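PDB 6CNG: DegV domain-containing protein spr0652, which binds linoleic acid, probably binds other long-chain fatty acids, and may take part in lipid transport or fatty acid metabolism. Local coordinates for residues A[21-26]-A[154-159]; A[57-62]-A[68-73]; A[101-106]-A[115-120]; A[221-226]-A[232-237]. All coordinates share one frame; numbering follows the deposited sequence.

Interaction 1. Residues A[21-26]-A[154-159]; sequences MTWKII and DLIDQG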
loop_
_atom_site.group_PDB
_atom_site.type_symbol
_atom_site.label_atom_id
_atom_site.label_comp_id
_atom_site.label_asym_id
_atom_site.label_seq_id
_atom_site.Cartn_x
_atom_site.Cartn_y
_atom_site.Cartn_z
ATOM N N MET A 21 -29.246 0.045 0.261
ATOM C CA MET A 21 -28.144 -0.223 -0.717
ATOM C C MET A 21 -26.826 0.373 -0.246
ATOM O O MET A 21 -26.460 1.467 -0.649
ATOM C CB MET A 21 -28.502 0.363 -2.078
ATOM C CG MET A 21 -27.492 0.072 -3.175
ATOM S SD MET A 21 -27.635 -1.561 -3.939
ATOM C CE MET A 21 -26.789 -1.193 -5.455
ATOM N N THR A 22 -26.093 -0.381 0.568
ATOM C CA THR A 22 -24.916 0.120 1.254
ATOM C C THR A 22 -23.665 -0.572 0.737
ATOM O O THR A 22 -23.709 -1.703 0.248
ATOM C CB THR A 22 -25.001 -0.045 2.773
ATOM O OG1 THR A 22 -25.044 -1.420 3.122
ATOM C CG2 THR A 22 -26.244 0.633 3.340
ATOM N N TRP A 23 -22.567 0.164 0.810
ATOM C CA TRP A 23 -21.263 -0.263 0.325
ATOM C C TRP A 23 -20.191 0.017 1.372
ATOM O O TRP A 23 -20.205 1.054 2.039
ATOM C CB TRP A 23 -20.859 0.518 -0.916
ATOM C CG TRP A 23 -21.815 0.501 -2.001
ATOM C CD1 TRP A 23 -22.959 1.195 -2.080
ATOM C CD2 TRP A 23 -21.700 -0.226 -3.208
ATOM N NE1 TRP A 23 -23.582 0.947 -3.262
ATOM C CE2 TRP A 23 -22.823 0.064 -3.971
ATOM C CE3 TRP A 23 -20.758 -1.108 -3.710
ATOM C CZ2 TRP A 23 -23.023 -0.474 -5.202
ATOM C CZ3 TRP A 23 -20.958 -1.644 -4.930
ATOM C CH2 TRP A 23 -22.072 -1.324 -5.669
ATOM N N LYS A 24 -19.260 -0.916 1.510
ATOM C CA LYS A 24 -18.065 -0.698 2.304
ATOM C C LYS A 24 -16.834 -1.030 1.467
ATOM O O LYS A 24 -16.796 -2.047 0.768
ATOM C CB LYS A 24 -18.067 -1.524 3.591
ATOM C CG LYS A 24 -18.301 -0.711 4.819
ATOM C CD LYS A 24 -18.381 -1.547 6.097
ATOM C CE LYS A 24 -18.676 -0.697 7.329
ATOM N NZ LYS A 24 -18.669 -1.438 8.640
ATOM N N ILE A 25 -15.846 -0.149 1.525
ATOM C CA ILE A 25 -14.505 -0.427 1.034
ATOM C C ILE A 25 -13.624 -0.618 2.258
ATOM O O ILE A 25 -13.469 0.302 3.069
ATOM C CB ILE A 25 -13.976 0.713 0.150
ATOM C CG1 ILE A 25 -14.856 0.881 -1.082
ATOM C CG2 ILE A 25 -12.543 0.427 -0.252
ATOM C CD1 ILE A 25 -14.550 2.148 -1.862
ATOM N N ILE A 26 -13.062 -1.813 2.385
ATOM C CA ILE A 26 -12.218 -2.192 3.513
ATOM C C ILE A 26 -10.806 -2.397 2.995
ATOM O O ILE A 26 -10.609 -2.935 1.911
ATOM C CB ILE A 26 -12.731 -3.475 4.193
ATOM C CG1 ILE A 26 -14.228 -3.392 4.433
ATOM C CG2 ILE A 26 -12.001 -3.681 5.496
ATOM C CD1 ILE A 26 -14.833 -4.617 5.040
ATOM N N ASP A 154 -14.468 5.649 -6.990
ATOM C CA ASP A 154 -14.861 6.173 -8.286
ATOM C C ASP A 154 -15.971 5.321 -8.898
ATOM O O ASP A 154 -17.039 5.825 -9.250
ATOM C CB ASP A 154 -13.650 6.160 -9.216
ATOM C CG ASP A 154 -12.669 7.282 -8.970
ATOM O OD1 ASP A 154 -12.860 8.120 -8.063
ATOM O OD2 ASP A 154 -11.675 7.301 -9.728
ATOM N N LEU A 155 -15.719 4.014 -9.037
ATOM C CA LEU A 155 -16.654 3.124 -9.718
ATOM C C LEU A 155 -18.015 3.122 -9.053
ATOM O O LEU A 155 -19.029 3.022 -9.744
ATOM C CB LEU A 155 -16.116 1.697 -9.799
ATOM C CG LEU A 155 -14.731 1.527 -10.414
ATOM C CD1 LEU A 155 -14.157 0.226 -10.040
ATOM C CD2 LEU A 155 -14.768 1.673 -11.896
ATOM N N ILE A 156 -18.066 3.199 -7.720
ATOM C CA ILE A 156 -19.358 3.212 -7.047
ATOM C C ILE A 156 -20.077 4.527 -7.282
ATOM O O ILE A 156 -21.287 4.549 -7.550
ATOM C CB ILE A 156 -19.214 2.927 -5.553
ATOM C CG1 ILE A 156 -18.669 1.537 -5.314
ATOM C CG2 ILE A 156 -20.544 3.033 -4.933
ATOM C CD1 ILE A 156 -18.203 1.286 -3.879
ATOM N N ASP A 157 -19.360 5.644 -7.166
ATOM C CA ASP A 157 -19.904 6.945 -7.528
ATOM C C ASP A 157 -20.478 6.927 -8.929
ATOM O O ASP A 157 -21.459 7.612 -9.217
ATOM C CB ASP A 157 -18.801 8.005 -7.445
ATOM C CG ASP A 157 -19.346 9.418 -7.341
ATOM O OD1 ASP A 157 -20.291 9.659 -6.572
ATOM O OD2 ASP A 157 -18.804 10.313 -8.011
ATOM N N GLN A 158 -19.896 6.135 -9.803
ATOM C CA GLN A 158 -20.354 6.081 -11.175
ATOM C C GLN A 158 -21.651 5.316 -11.340
ATOM O O GLN A 158 -22.261 5.398 -12.409
ATOM C CB GLN A 158 -19.259 5.470 -12.033
ATOM C CG GLN A 158 -18.062 6.377 -12.157
ATOM C CD GLN A 158 -16.920 5.734 -12.906
ATOM O OE1 GLN A 158 -17.122 4.838 -13.717
ATOM N NE2 GLN A 158 -15.708 6.203 -12.648
ATOM N N GLY A 159 -22.087 4.574 -10.345
ATOM C CA GLY A 159 -23.378 3.947 -10.400
ATOM C C GLY A 159 -23.379 2.511 -10.832
ATOM O O GLY A 159 -24.440 2.007 -11.217
#
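Ile156 lies against one face of the Trp23 indole with both branches of its side chain. Its CB points at the strand and splits the side chain in two. The short branch, Ile156 CG2, stands over the five-membered ring, 3.8 Å from the centroid of the Trp23 pyrrole ring and only 9° off its normal. This is a CH-pi contact. With chi1 at -64°, CG2 falls anti to the backbone N, while CG1 is anti to the carbonyl carbon. CG1 therefore runs out over the six-membered ring of the same indole, with Ile156 CG1 at 3.7 Å from Trp23 CE3. The tip comes closest: Ile156 CD1 is 3.5 Å from Trp23 CE3. Ile156 CD1 is also 4.3 Å from Ile25 CD1, two residues along the strand on the same side. No hydrogen bond crosses the contact.

Ile156 sits near the end of its helix. Gly159 follows with positive phi in a Schellman motif, and Gly159 N reaches Ile156 O at 2.9 Å.

Strand 23-28 runs between the parallel strands 43-54 and 100-105. Trp23 packs on Thr43 of the first and on Asn100 and Phe102 of the second. Helix 143-157 lies across this face of the sheet, and Val149, Leu152 and Asn153 of that helix also touch Ile25.

Interaction 2. Residues A[57-62]-A[68-73]; sequences QVFVDD and DQMMET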
loop_
_atom_site.group_PDB
_atom_site.type_symbol
_atom_site.label_atom_id
_atom_site.label_comp_id
_atom_site.label_asym_id
_atom_site.label_seq_id
_atom_site.Cartn_x
_atom_site.Cartn_y
_atom_site.Cartn_z
ATOM N N GLN A 57 6.054 -3.889 23.915
ATOM C CA GLN A 57 5.033 -2.898 23.591
ATOM C C GLN A 57 4.435 -3.170 22.208
ATOM O O GLN A 57 5.136 -3.542 21.265
ATOM C CB GLN A 57 5.632 -1.487 23.609
ATOM C CG GLN A 57 4.636 -0.388 23.339
ATOM C CD GLN A 57 5.146 0.989 23.742
ATOM O OE1 GLN A 57 6.364 1.232 23.827
ATOM N NE2 GLN A 57 4.206 1.905 23.996
ATOM N N VAL A 58 3.137 -2.973 22.082
ATOM C CA VAL A 58 2.444 -3.207 20.826
ATOM C C VAL A 58 1.859 -1.900 20.315
ATOM O O VAL A 58 1.252 -1.134 21.072
ATOM C CB VAL A 58 1.350 -4.275 20.962
ATOM C CG1 VAL A 58 0.566 -4.343 19.700
ATOM C CG2 VAL A 58 1.956 -5.610 21.272
ATOM N N PHE A 59 2.047 -1.652 19.033
ATOM C CA PHE A 59 1.506 -0.485 18.378
ATOM C C PHE A 59 0.487 -0.971 17.365
ATOM O O PHE A 59 0.771 -1.864 16.555
ATOM C CB PHE A 59 2.620 0.293 17.696
ATOM C CG PHE A 59 3.665 0.805 18.642
ATOM C CD1 PHE A 59 4.752 0.023 18.985
ATOM C CD2 PHE A 59 3.571 2.079 19.183
ATOM C CE1 PHE A 59 5.708 0.501 19.845
ATOM C CE2 PHE A 59 4.537 2.563 20.052
ATOM C CZ PHE A 59 5.603 1.781 20.379
ATOM N N VAL A 60 -0.704 -0.421 17.441
ATOM C CA VAL A 60 -1.757 -0.759 16.503
ATOM C C VAL A 60 -1.821 0.348 15.469
ATOM O O VAL A 60 -1.854 1.533 15.816
ATOM C CB VAL A 60 -3.095 -0.949 17.219
ATOM C CG1 VAL A 60 -4.160 -1.266 16.204
ATOM C CG2 VAL A 60 -2.966 -2.058 18.217
ATOM N N ASP A 61 -1.806 -0.045 14.195
ATOM C CA ASP A 61 -1.671 0.896 13.086
ATOM C C ASP A 61 -3.044 1.377 12.640
ATOM O O ASP A 61 -3.511 1.097 11.538
ATOM C CB ASP A 61 -0.918 0.252 11.931
ATOM C CG ASP A 61 -0.528 1.253 10.821
ATOM O OD1 ASP A 61 -0.552 2.476 11.036
ATOM O OD2 ASP A 61 -0.180 0.797 9.719
ATOM N N ASP A 62 -3.684 2.104 13.540
ATOM C CA ASP A 62 -4.889 2.855 13.253
ATOM C C ASP A 62 -4.548 4.338 13.324
ATOM O O ASP A 62 -3.411 4.729 13.583
ATOM C CB ASP A 62 -6.027 2.412 14.167
ATOM C CG ASP A 62 -5.810 2.788 15.577
ATOM O OD1 ASP A 62 -5.101 3.779 15.809
ATOM O OD2 ASP A 62 -6.362 2.096 16.457
ATOM N N ASP A 68 5.445 8.691 14.500
ATOM C CA ASP A 68 6.795 9.150 14.795
ATOM C C ASP A 68 7.342 8.540 16.084
ATOM O O ASP A 68 8.527 8.215 16.165
ATOM C CB ASP A 68 6.829 10.676 14.803
ATOM C CG ASP A 68 6.708 11.267 13.387
ATOM O OD1 ASP A 68 7.049 10.552 12.427
ATOM O OD2 ASP A 68 6.275 12.435 13.226
ATOM N N GLN A 69 6.488 8.334 17.080
ATOM C CA GLN A 69 6.940 7.748 18.332
ATOM C C GLN A 69 7.204 6.260 18.166
ATOM O O GLN A 69 8.134 5.714 18.757
ATOM C CB GLN A 69 5.871 7.987 19.393
ATOM C CG GLN A 69 5.857 6.985 20.508
ATOM C CD GLN A 69 7.173 6.938 21.237
ATOM O OE1 GLN A 69 7.626 5.870 21.642
ATOM N NE2 GLN A 69 7.798 8.102 21.418
ATOM N N MET A 70 6.405 5.588 17.355
ATOM C CA MET A 70 6.654 4.182 17.084
ATOM C C MET A 70 7.999 3.984 16.411
ATOM O O MET A 70 8.797 3.128 16.809
ATOM C CB MET A 70 5.539 3.681 16.186
ATOM C CG MET A 70 5.576 2.209 15.927
ATOM S SD MET A 70 5.237 1.871 14.222
ATOM C CE MET A 70 6.742 2.372 13.471
ATOM N N MET A 71 8.267 4.770 15.379
ATOM C CA MET A 71 9.520 4.626 14.665
ATOM C C MET A 71 10.708 4.909 15.577
ATOM O O MET A 71 11.702 4.176 15.563
ATOM C CB MET A 71 9.509 5.554 13.453
ATOM C CG MET A 71 8.477 5.149 12.401
ATOM S SD MET A 71 8.819 3.625 11.483
ATOM C CE MET A 71 10.142 4.163 10.422
ATOM N N GLU A 72 10.630 5.993 16.366
ATOM C CA GLU A 72 11.708 6.331 17.295
ATOM C C GLU A 72 12.000 5.166 18.218
ATOM O O GLU A 72 13.161 4.817 18.456
ATOM C CB GLU A 72 11.295 7.557 18.119
ATOM C CG GLU A 72 12.355 8.083 19.099
ATOM C CD GLU A 72 12.018 9.444 19.685
ATOM O OE1 GLU A 72 12.824 9.947 20.496
ATOM O OE2 GLU A 72 10.966 10.020 19.333
ATOM N N THR A 73 10.950 4.539 18.726
ATOM C CA THR A 73 11.101 3.403 19.618
ATOM C C THR A 73 11.712 2.230 18.893
ATOM O O THR A 73 12.609 1.570 19.426
ATOM C CB THR A 73 9.744 3.033 20.191
ATOM O OG1 THR A 73 9.217 4.165 20.878
ATOM C CG2 THR A 73 9.848 1.891 21.145
#
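Phe59 turns one ring face to Met70, whose side chain passes over it at a slant. The nearest atoms are Phe59 CG and Met70 CG, 3.6 Å apart. Met70 CG lies off the ring centre, toward the rim at CG. Met70 CG is 3.8 Å from the Phe59 ring centroid and 19° off the normal, a CH-pi contact. Met70 CB follows along the CD2 side of the ring. The first torsion sets this up: CG of Met70 is anti to the backbone N (chi1 -174°). The turn at chi2 then carries SD away from the ring. Met70 SD stands 5.4 Å from the Phe59 ring centroid in an oblique, rather long Met-aromatic contact.

One turn later, Thr73 CG2 comes to 4.3 Å from Phe59 CZ, obliquely to the ring. The same methyl makes a loose contact with the amide of Gln57. The Thr73 hydroxyl is turned back into the helix, where Thr73 OG1 donates to Gln69 O at 2.8 Å. Thr73 N also donates to that carbonyl, from the opposite face of its plane.

The strand 57-60 and helix 68-73 axes run roughly antiparallel, at 144°. Val54 of strand 43-54 touches both Phe59 and Thr73, and Ile52 touches Met70. The side chain of Met70 is about 11 Å from the bound linoleic acid.

The contact thus rests on dispersion and CH-pi packing. Its one hydroxyl is already spent on the helix backbone, leaving a methyl to meet the ring.

Interaction 3. Residues A[101-106]-A[115-120]; sequences IFLVTI and NSAQLA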
loop_
_atom_site.group_PDB
_atom_site.type_symbol
_atom_site.label_atom_id
_atom_site.label_comp_id
_atom_site.label_asym_id
_atom_site.label_seq_id
_atom_site.Cartn_x
_atom_site.Cartn_y
_atom_site.Cartn_z
ATOM N N ILE A 101 -19.488 -5.347 -0.268
ATOM C CA ILE A 101 -18.199 -5.180 0.404
ATOM C C ILE A 101 -17.048 -5.549 -0.519
ATOM O O ILE A 101 -17.013 -6.648 -1.070
ATOM C CB ILE A 101 -18.107 -6.021 1.689
ATOM C CG1 ILE A 101 -19.182 -5.603 2.682
ATOM C CG2 ILE A 101 -16.753 -5.859 2.316
ATOM C CD1 ILE A 101 -19.417 -6.606 3.766
ATOM N N PHE A 102 -16.088 -4.635 -0.646
ATOM C CA PHE A 102 -14.801 -4.882 -1.276
ATOM C C PHE A 102 -13.714 -4.772 -0.230
ATOM O O PHE A 102 -13.730 -3.877 0.614
ATOM C CB PHE A 102 -14.520 -3.887 -2.399
ATOM C CG PHE A 102 -15.474 -4.014 -3.494
ATOM C CD1 PHE A 102 -16.715 -3.436 -3.419
ATOM C CD2 PHE A 102 -15.176 -4.796 -4.575
ATOM C CE1 PHE A 102 -17.628 -3.613 -4.431
ATOM C CE2 PHE A 102 -16.078 -4.967 -5.585
ATOM C CZ PHE A 102 -17.299 -4.378 -5.509
ATOM N N LEU A 103 -12.756 -5.665 -0.325
ATOM C CA LEU A 103 -11.702 -5.759 0.658
ATOM C C LEU A 103 -10.406 -5.868 -0.113
ATOM O O LEU A 103 -10.192 -6.836 -0.835
ATOM C CB LEU A 103 -11.949 -6.976 1.551
ATOM C CG LEU A 103 -11.136 -7.130 2.822
ATOM C CD1 LEU A 103 -11.544 -8.407 3.510
ATOM C CD2 LEU A 103 -9.641 -7.102 2.576
ATOM N N VAL A 104 -9.550 -4.871 0.029
ATOM C CA VAL A 104 -8.242 -4.864 -0.597
ATOM C C VAL A 104 -7.222 -5.096 0.495
ATOM O O VAL A 104 -7.161 -4.339 1.465
ATOM C CB VAL A 104 -7.973 -3.527 -1.298
ATOM C CG1 VAL A 104 -6.697 -3.587 -2.108
ATOM C CG2 VAL A 104 -9.136 -3.160 -2.156
ATOM N N THR A 105 -6.404 -6.114 0.323
ATOM C CA THR A 105 -5.302 -6.379 1.213
ATOM C C THR A 105 -3.967 -6.065 0.558
ATOM O O THR A 105 -3.807 -6.039 -0.658
ATOM C CB THR A 105 -5.281 -7.835 1.671
ATOM O OG1 THR A 105 -4.829 -8.669 0.602
ATOM C CG2 THR A 105 -6.630 -8.257 2.114
ATOM N N ILE A 106 -3.003 -5.813 1.417
ATOM C CA ILE A 106 -1.625 -5.830 1.018
ATOM C C ILE A 106 -1.280 -7.212 0.462
ATOM O O ILE A 106 -1.977 -8.214 0.701
ATOM C CB ILE A 106 -0.849 -5.491 2.307
ATOM C CG1 ILE A 106 0.493 -4.823 1.997
ATOM C CG2 ILE A 106 -0.754 -6.747 3.221
ATOM C CD1 ILE A 106 1.276 -4.338 3.232
ATOM N N ASN A 115 -4.963 -13.983 3.508
ATOM C CA ASN A 115 -5.455 -15.283 3.959
ATOM C C ASN A 115 -6.550 -15.115 5.000
ATOM O O ASN A 115 -7.574 -15.793 4.942
ATOM C CB ASN A 115 -4.283 -16.109 4.499
ATOM C CG ASN A 115 -4.692 -17.508 4.958
ATOM O OD1 ASN A 115 -4.993 -17.730 6.121
ATOM N ND2 ASN A 115 -4.671 -18.445 4.049
ATOM N N SER A 116 -6.359 -14.210 5.966
ATOM C CA SER A 116 -7.405 -13.941 6.948
ATOM C C SER A 116 -8.641 -13.362 6.286
ATOM O O SER A 116 -9.767 -13.665 6.692
ATOM C CB SER A 116 -6.899 -12.965 8.002
ATOM O OG SER A 116 -6.069 -13.628 8.913
ATOM N N ALA A 117 -8.450 -12.490 5.291
ATOM C CA ALA A 117 -9.584 -11.895 4.609
ATOM C C ALA A 117 -10.359 -12.940 3.847
ATOM O O ALA A 117 -11.581 -12.877 3.779
ATOM C CB ALA A 117 -9.099 -10.813 3.649
ATOM N N GLN A 118 -9.671 -13.888 3.245
ATOM C CA GLN A 118 -10.363 -14.928 2.507
ATOM C C GLN A 118 -11.231 -15.740 3.436
ATOM O O GLN A 118 -12.361 -16.104 3.089
ATOM C CB GLN A 118 -9.358 -15.838 1.830
ATOM C CG GLN A 118 -8.685 -15.243 0.622
ATOM C CD GLN A 118 -7.605 -16.158 0.051
ATOM O OE1 GLN A 118 -6.699 -16.584 0.767
ATOM N NE2 GLN A 118 -7.690 -16.444 -1.246
ATOM N N LEU A 119 -10.718 -16.031 4.619
ATOM C CA LEU A 119 -11.479 -16.818 5.575
ATOM C C LEU A 119 -12.654 -16.022 6.120
ATOM O O LEU A 119 -13.763 -16.533 6.212
ATOM C CB LEU A 119 -10.557 -17.282 6.692
ATOM C CG LEU A 119 -11.256 -18.080 7.793
ATOM C CD1 LEU A 119 -11.973 -19.307 7.291
ATOM C CD2 LEU A 119 -10.262 -18.453 8.816
ATOM N N ALA A 120 -12.424 -14.769 6.491
ATOM C CA ALA A 120 -13.495 -13.917 6.973
ATOM C C ALA A 120 -14.651 -13.867 5.992
ATOM O O ALA A 120 -15.820 -13.918 6.392
ATOM C CB ALA A 120 -12.944 -12.518 7.199
#
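Thr105 OG1 donates to Ile106 O at 2.9 Å, and this bond leaves the threonine methyl for the helix. The bond joins neighbouring residues, and Thr105 OG1 approaches Ile106 O from 33° off the carbonyl plane. With chi1 at 74°, OG1 sits between the backbone N and the carbonyl carbon. CG2 is then anti to the carbonyl carbon and lies on the side of Ala117, with Thr105 CG2 at 3.9 Å from Ala117 CB.

Leu103, two residues earlier on the same side of the strand, makes the closer contact. Leu103 CD1 is 3.4 Å from Ala117 CB, tighter than usual for two carbons. CD2 of Leu103 also meets that methyl, at 3.9 Å from Ala117 CB. A single CB is therefore held by both leucine methyls and the threonine methyl. The small alanine lets the helix come near the strand, with Leu103 CA and Ala117 CA 7.6 Å apart.

This is the strand-to-helix packing of a beta-alpha-beta unit, made of strand 100-105, helix 113-127 and the parallel strand 132-137. The side chain of Thr105 is about 7 Å from that of Ser111, a probable fatty acid-binding residue in the connection between strand and helix. Tyr91 of helix 88-95 touches Ala117 and Ala120. On the other side of the strand, Val104 packs on Val145, Leu148 and Leu152 of helix 143-157, so the sheet here is sandwiched between helices.

Interaction 4. Residues A[221-226]-A[232-237]; sequences LLQKAR and VQAAYD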
loop_
_atom_site.group_PDB
_atom_site.type_symbol
_atom_site.label_atom_id
_atom_site.label_comp_id
_atom_site.label_asym_id
_atom_site.label_seq_id
_atom_site.Cartn_x
_atom_site.Cartn_y
_atom_site.Cartn_z
ATOM N N LEU A 221 14.204 -6.117 -7.471
ATOM C CA LEU A 221 15.147 -5.052 -7.707
ATOM C C LEU A 221 15.157 -4.640 -9.166
ATOM O O LEU A 221 15.033 -5.466 -10.071
ATOM C CB LEU A 221 16.529 -5.545 -7.328
ATOM C CG LEU A 221 17.652 -4.549 -7.486
ATOM C CD1 LEU A 221 17.443 -3.347 -6.643
ATOM C CD2 LEU A 221 18.926 -5.262 -7.130
ATOM N N LEU A 222 15.357 -3.344 -9.381
ATOM C CA LEU A 222 15.405 -2.768 -10.709
ATOM C C LEU A 222 16.671 -1.959 -10.914
ATOM O O LEU A 222 17.301 -2.023 -11.972
ATOM C CB LEU A 222 14.234 -1.823 -10.938
ATOM C CG LEU A 222 12.840 -2.414 -10.957
ATOM C CD1 LEU A 222 11.866 -1.320 -11.197
ATOM C CD2 LEU A 222 12.681 -3.489 -11.979
ATOM N N GLN A 223 17.016 -1.141 -9.937
ATOM C CA GLN A 223 18.201 -0.312 -10.027
ATOM C C GLN A 223 18.719 -0.077 -8.625
ATOM O O GLN A 223 17.964 -0.080 -7.653
ATOM C CB GLN A 223 17.968 1.059 -10.689
ATOM C CG GLN A 223 17.716 1.024 -12.179
ATOM C CD GLN A 223 17.762 2.405 -12.801
ATOM O OE1 GLN A 223 18.515 3.276 -12.349
ATOM N NE2 GLN A 223 16.951 2.616 -13.840
ATOM N N LYS A 224 20.018 0.074 -8.533
ATOM C CA LYS A 224 20.661 0.638 -7.361
ATOM C C LYS A 224 21.042 2.054 -7.758
ATOM O O LYS A 224 21.603 2.263 -8.836
ATOM C CB LYS A 224 21.891 -0.192 -7.003
ATOM C CG LYS A 224 21.635 -1.714 -6.936
ATOM C CD LYS A 224 22.929 -2.551 -6.867
ATOM C CE LYS A 224 22.784 -3.939 -7.509
ATOM N NZ LYS A 224 22.362 -5.037 -6.564
ATOM N N ALA A 225 20.661 3.029 -6.953
ATOM C CA ALA A 225 20.994 4.417 -7.245
ATOM C C ALA A 225 21.815 4.966 -6.098
ATOM O O ALA A 225 21.407 4.852 -4.939
ATOM C CB ALA A 225 19.745 5.264 -7.415
ATOM N N ARG A 226 22.974 5.543 -6.425
ATOM C CA ARG A 226 23.871 6.121 -5.426
ATOM C C ARG A 226 23.468 7.572 -5.230
ATOM O O ARG A 226 23.860 8.449 -6.010
ATOM C CB ARG A 226 25.330 6.018 -5.850
ATOM C CG ARG A 226 26.299 6.711 -4.883
ATOM C CD ARG A 226 27.590 5.931 -4.739
ATOM N NE ARG A 226 27.540 5.041 -3.584
ATOM C CZ ARG A 226 28.034 3.804 -3.542
ATOM N NH1 ARG A 226 28.622 3.245 -4.599
ATOM N NH2 ARG A 226 27.923 3.109 -2.424
ATOM N N VAL A 232 15.991 9.986 -7.898
ATOM C CA VAL A 232 14.867 10.571 -8.616
ATOM C C VAL A 232 14.943 10.217 -10.093
ATOM O O VAL A 232 13.951 9.785 -10.685
ATOM C CB VAL A 232 14.759 12.081 -8.365
ATOM C CG1 VAL A 232 13.707 12.697 -9.297
ATOM C CG2 VAL A 232 14.384 12.320 -6.920
ATOM N N GLN A 233 16.122 10.384 -10.702
ATOM C CA GLN A 233 16.269 10.036 -12.110
ATOM C C GLN A 233 15.863 8.588 -12.367
ATOM O O GLN A 233 15.155 8.300 -13.334
ATOM C CB GLN A 233 17.704 10.304 -12.564
ATOM C CG GLN A 233 17.943 10.156 -14.079
ATOM C CD GLN A 233 17.271 11.230 -14.927
ATOM O OE1 GLN A 233 17.493 12.442 -14.745
ATOM N NE2 GLN A 233 16.476 10.783 -15.898
ATOM N N ALA A 234 16.294 7.668 -11.504
ATOM C CA ALA A 234 15.982 6.259 -11.699
ATOM C C ALA A 234 14.491 6.027 -11.620
ATOM O O ALA A 234 13.933 5.278 -12.417
ATOM C CB ALA A 234 16.684 5.415 -10.640
ATOM N N ALA A 235 13.837 6.653 -10.649
ATOM C CA ALA A 235 12.402 6.497 -10.482
ATOM C C ALA A 235 11.635 7.077 -11.663
ATOM O O ALA A 235 10.641 6.512 -12.098
ATOM C CB ALA A 235 11.987 7.165 -9.184
ATOM N N TYR A 236 12.075 8.212 -12.182
ATOM C CA TYR A 236 11.464 8.775 -13.376
ATOM C C TYR A 236 11.685 7.868 -14.573
ATOM O O TYR A 236 10.752 7.585 -15.317
ATOM C CB TYR A 236 12.099 10.138 -13.624
ATOM C CG TYR A 236 11.770 10.820 -14.921
ATOM C CD1 TYR A 236 10.722 11.708 -14.997
ATOM C CD2 TYR A 236 12.534 10.622 -16.052
ATOM C CE1 TYR A 236 10.421 12.357 -16.180
ATOM C CE2 TYR A 236 12.245 11.271 -17.231
ATOM C CZ TYR A 236 11.177 12.137 -17.281
ATOM O OH TYR A 236 10.848 12.821 -18.416
ATOM N N ASP A 237 12.921 7.416 -14.780
ATOM C CA ASP A 237 13.207 6.528 -15.898
ATOM C C ASP A 237 12.385 5.257 -15.800
ATOM O O ASP A 237 11.820 4.794 -16.787
ATOM C CB ASP A 237 14.686 6.170 -15.905
ATOM C CG ASP A 237 15.576 7.337 -16.261
ATOM O OD1 ASP A 237 15.118 8.280 -16.910
ATOM O OD2 ASP A 237 16.768 7.302 -15.917
HETATM O O HOH W 1 18.781 5.581 -13.902
#
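A classic beta bulge in the edge strand 219-226 carries this contact: Leu222 and Gln223 both face Val210 of strand 207-213, and Gln223 reaches across to Ala234. Helix 228-242 follows the strand almost at once and packs back on it. The contact lies away from the fatty acid and the sodium ion, and joins the outermost strand of the second sheet to the helix beside it.

Gln223 runs out nearly straight beyond CG. Its first torsion (-71°) sets CG anti to the carbonyl carbon. The amide end then lies by the helix, with Gln223 OE1 at 3.3 Å from Ala234 CB. The amide carbon is farther back, Gln223 CD standing 3.9 Å from Ala234 CB. Ala225 CB is a looser neighbour, 4.4 Å from Ala234 CB.

The polar atoms of Gln223 are met on both ends of the amide. NE2 donates to Glu238 OE2, one turn further along the helix. OE1 accepts from a water at 2.8 Å from Gln223 OE1. The same water also donates to Asp237 OD2, but weakly. It adds a weak water bridge to the direct bond from Gln223 NE2 to Glu238 OE2.

Asp237 is held in turn within its helix. Gln233 NE2 donates to Asp237 OD1 at 3.0 Å, with an N-H...O angle of 146°. The acceptor lies nearly in the Gln233 amide plane. The bond meets OD1 on its syn side, 35° out of the carboxylate plane.

In the fold
From the N terminus, strand 23-28 opens the long loop that interaction 1 closes at helix 143-157. Interactions 2 and 3 are nested inside it, one after the other. Interaction 2 closes a short loop between strand 57-60 and helix 67-76. Interaction 3 closes another between strand 100-105 and helix 113-127. All three reach the same mixed sheet. Interactions 1 and 3 touch directly, since strands 23-28 and 100-105 are neighbours: Ile26 N lies 2.8 Å from Phe102 O, a probable hydrogen bond. Interaction 4 comes later in the chain, on the second sheet. Its centre is about 37 Å from that of interaction 1, on the opposite side of the chain's centre.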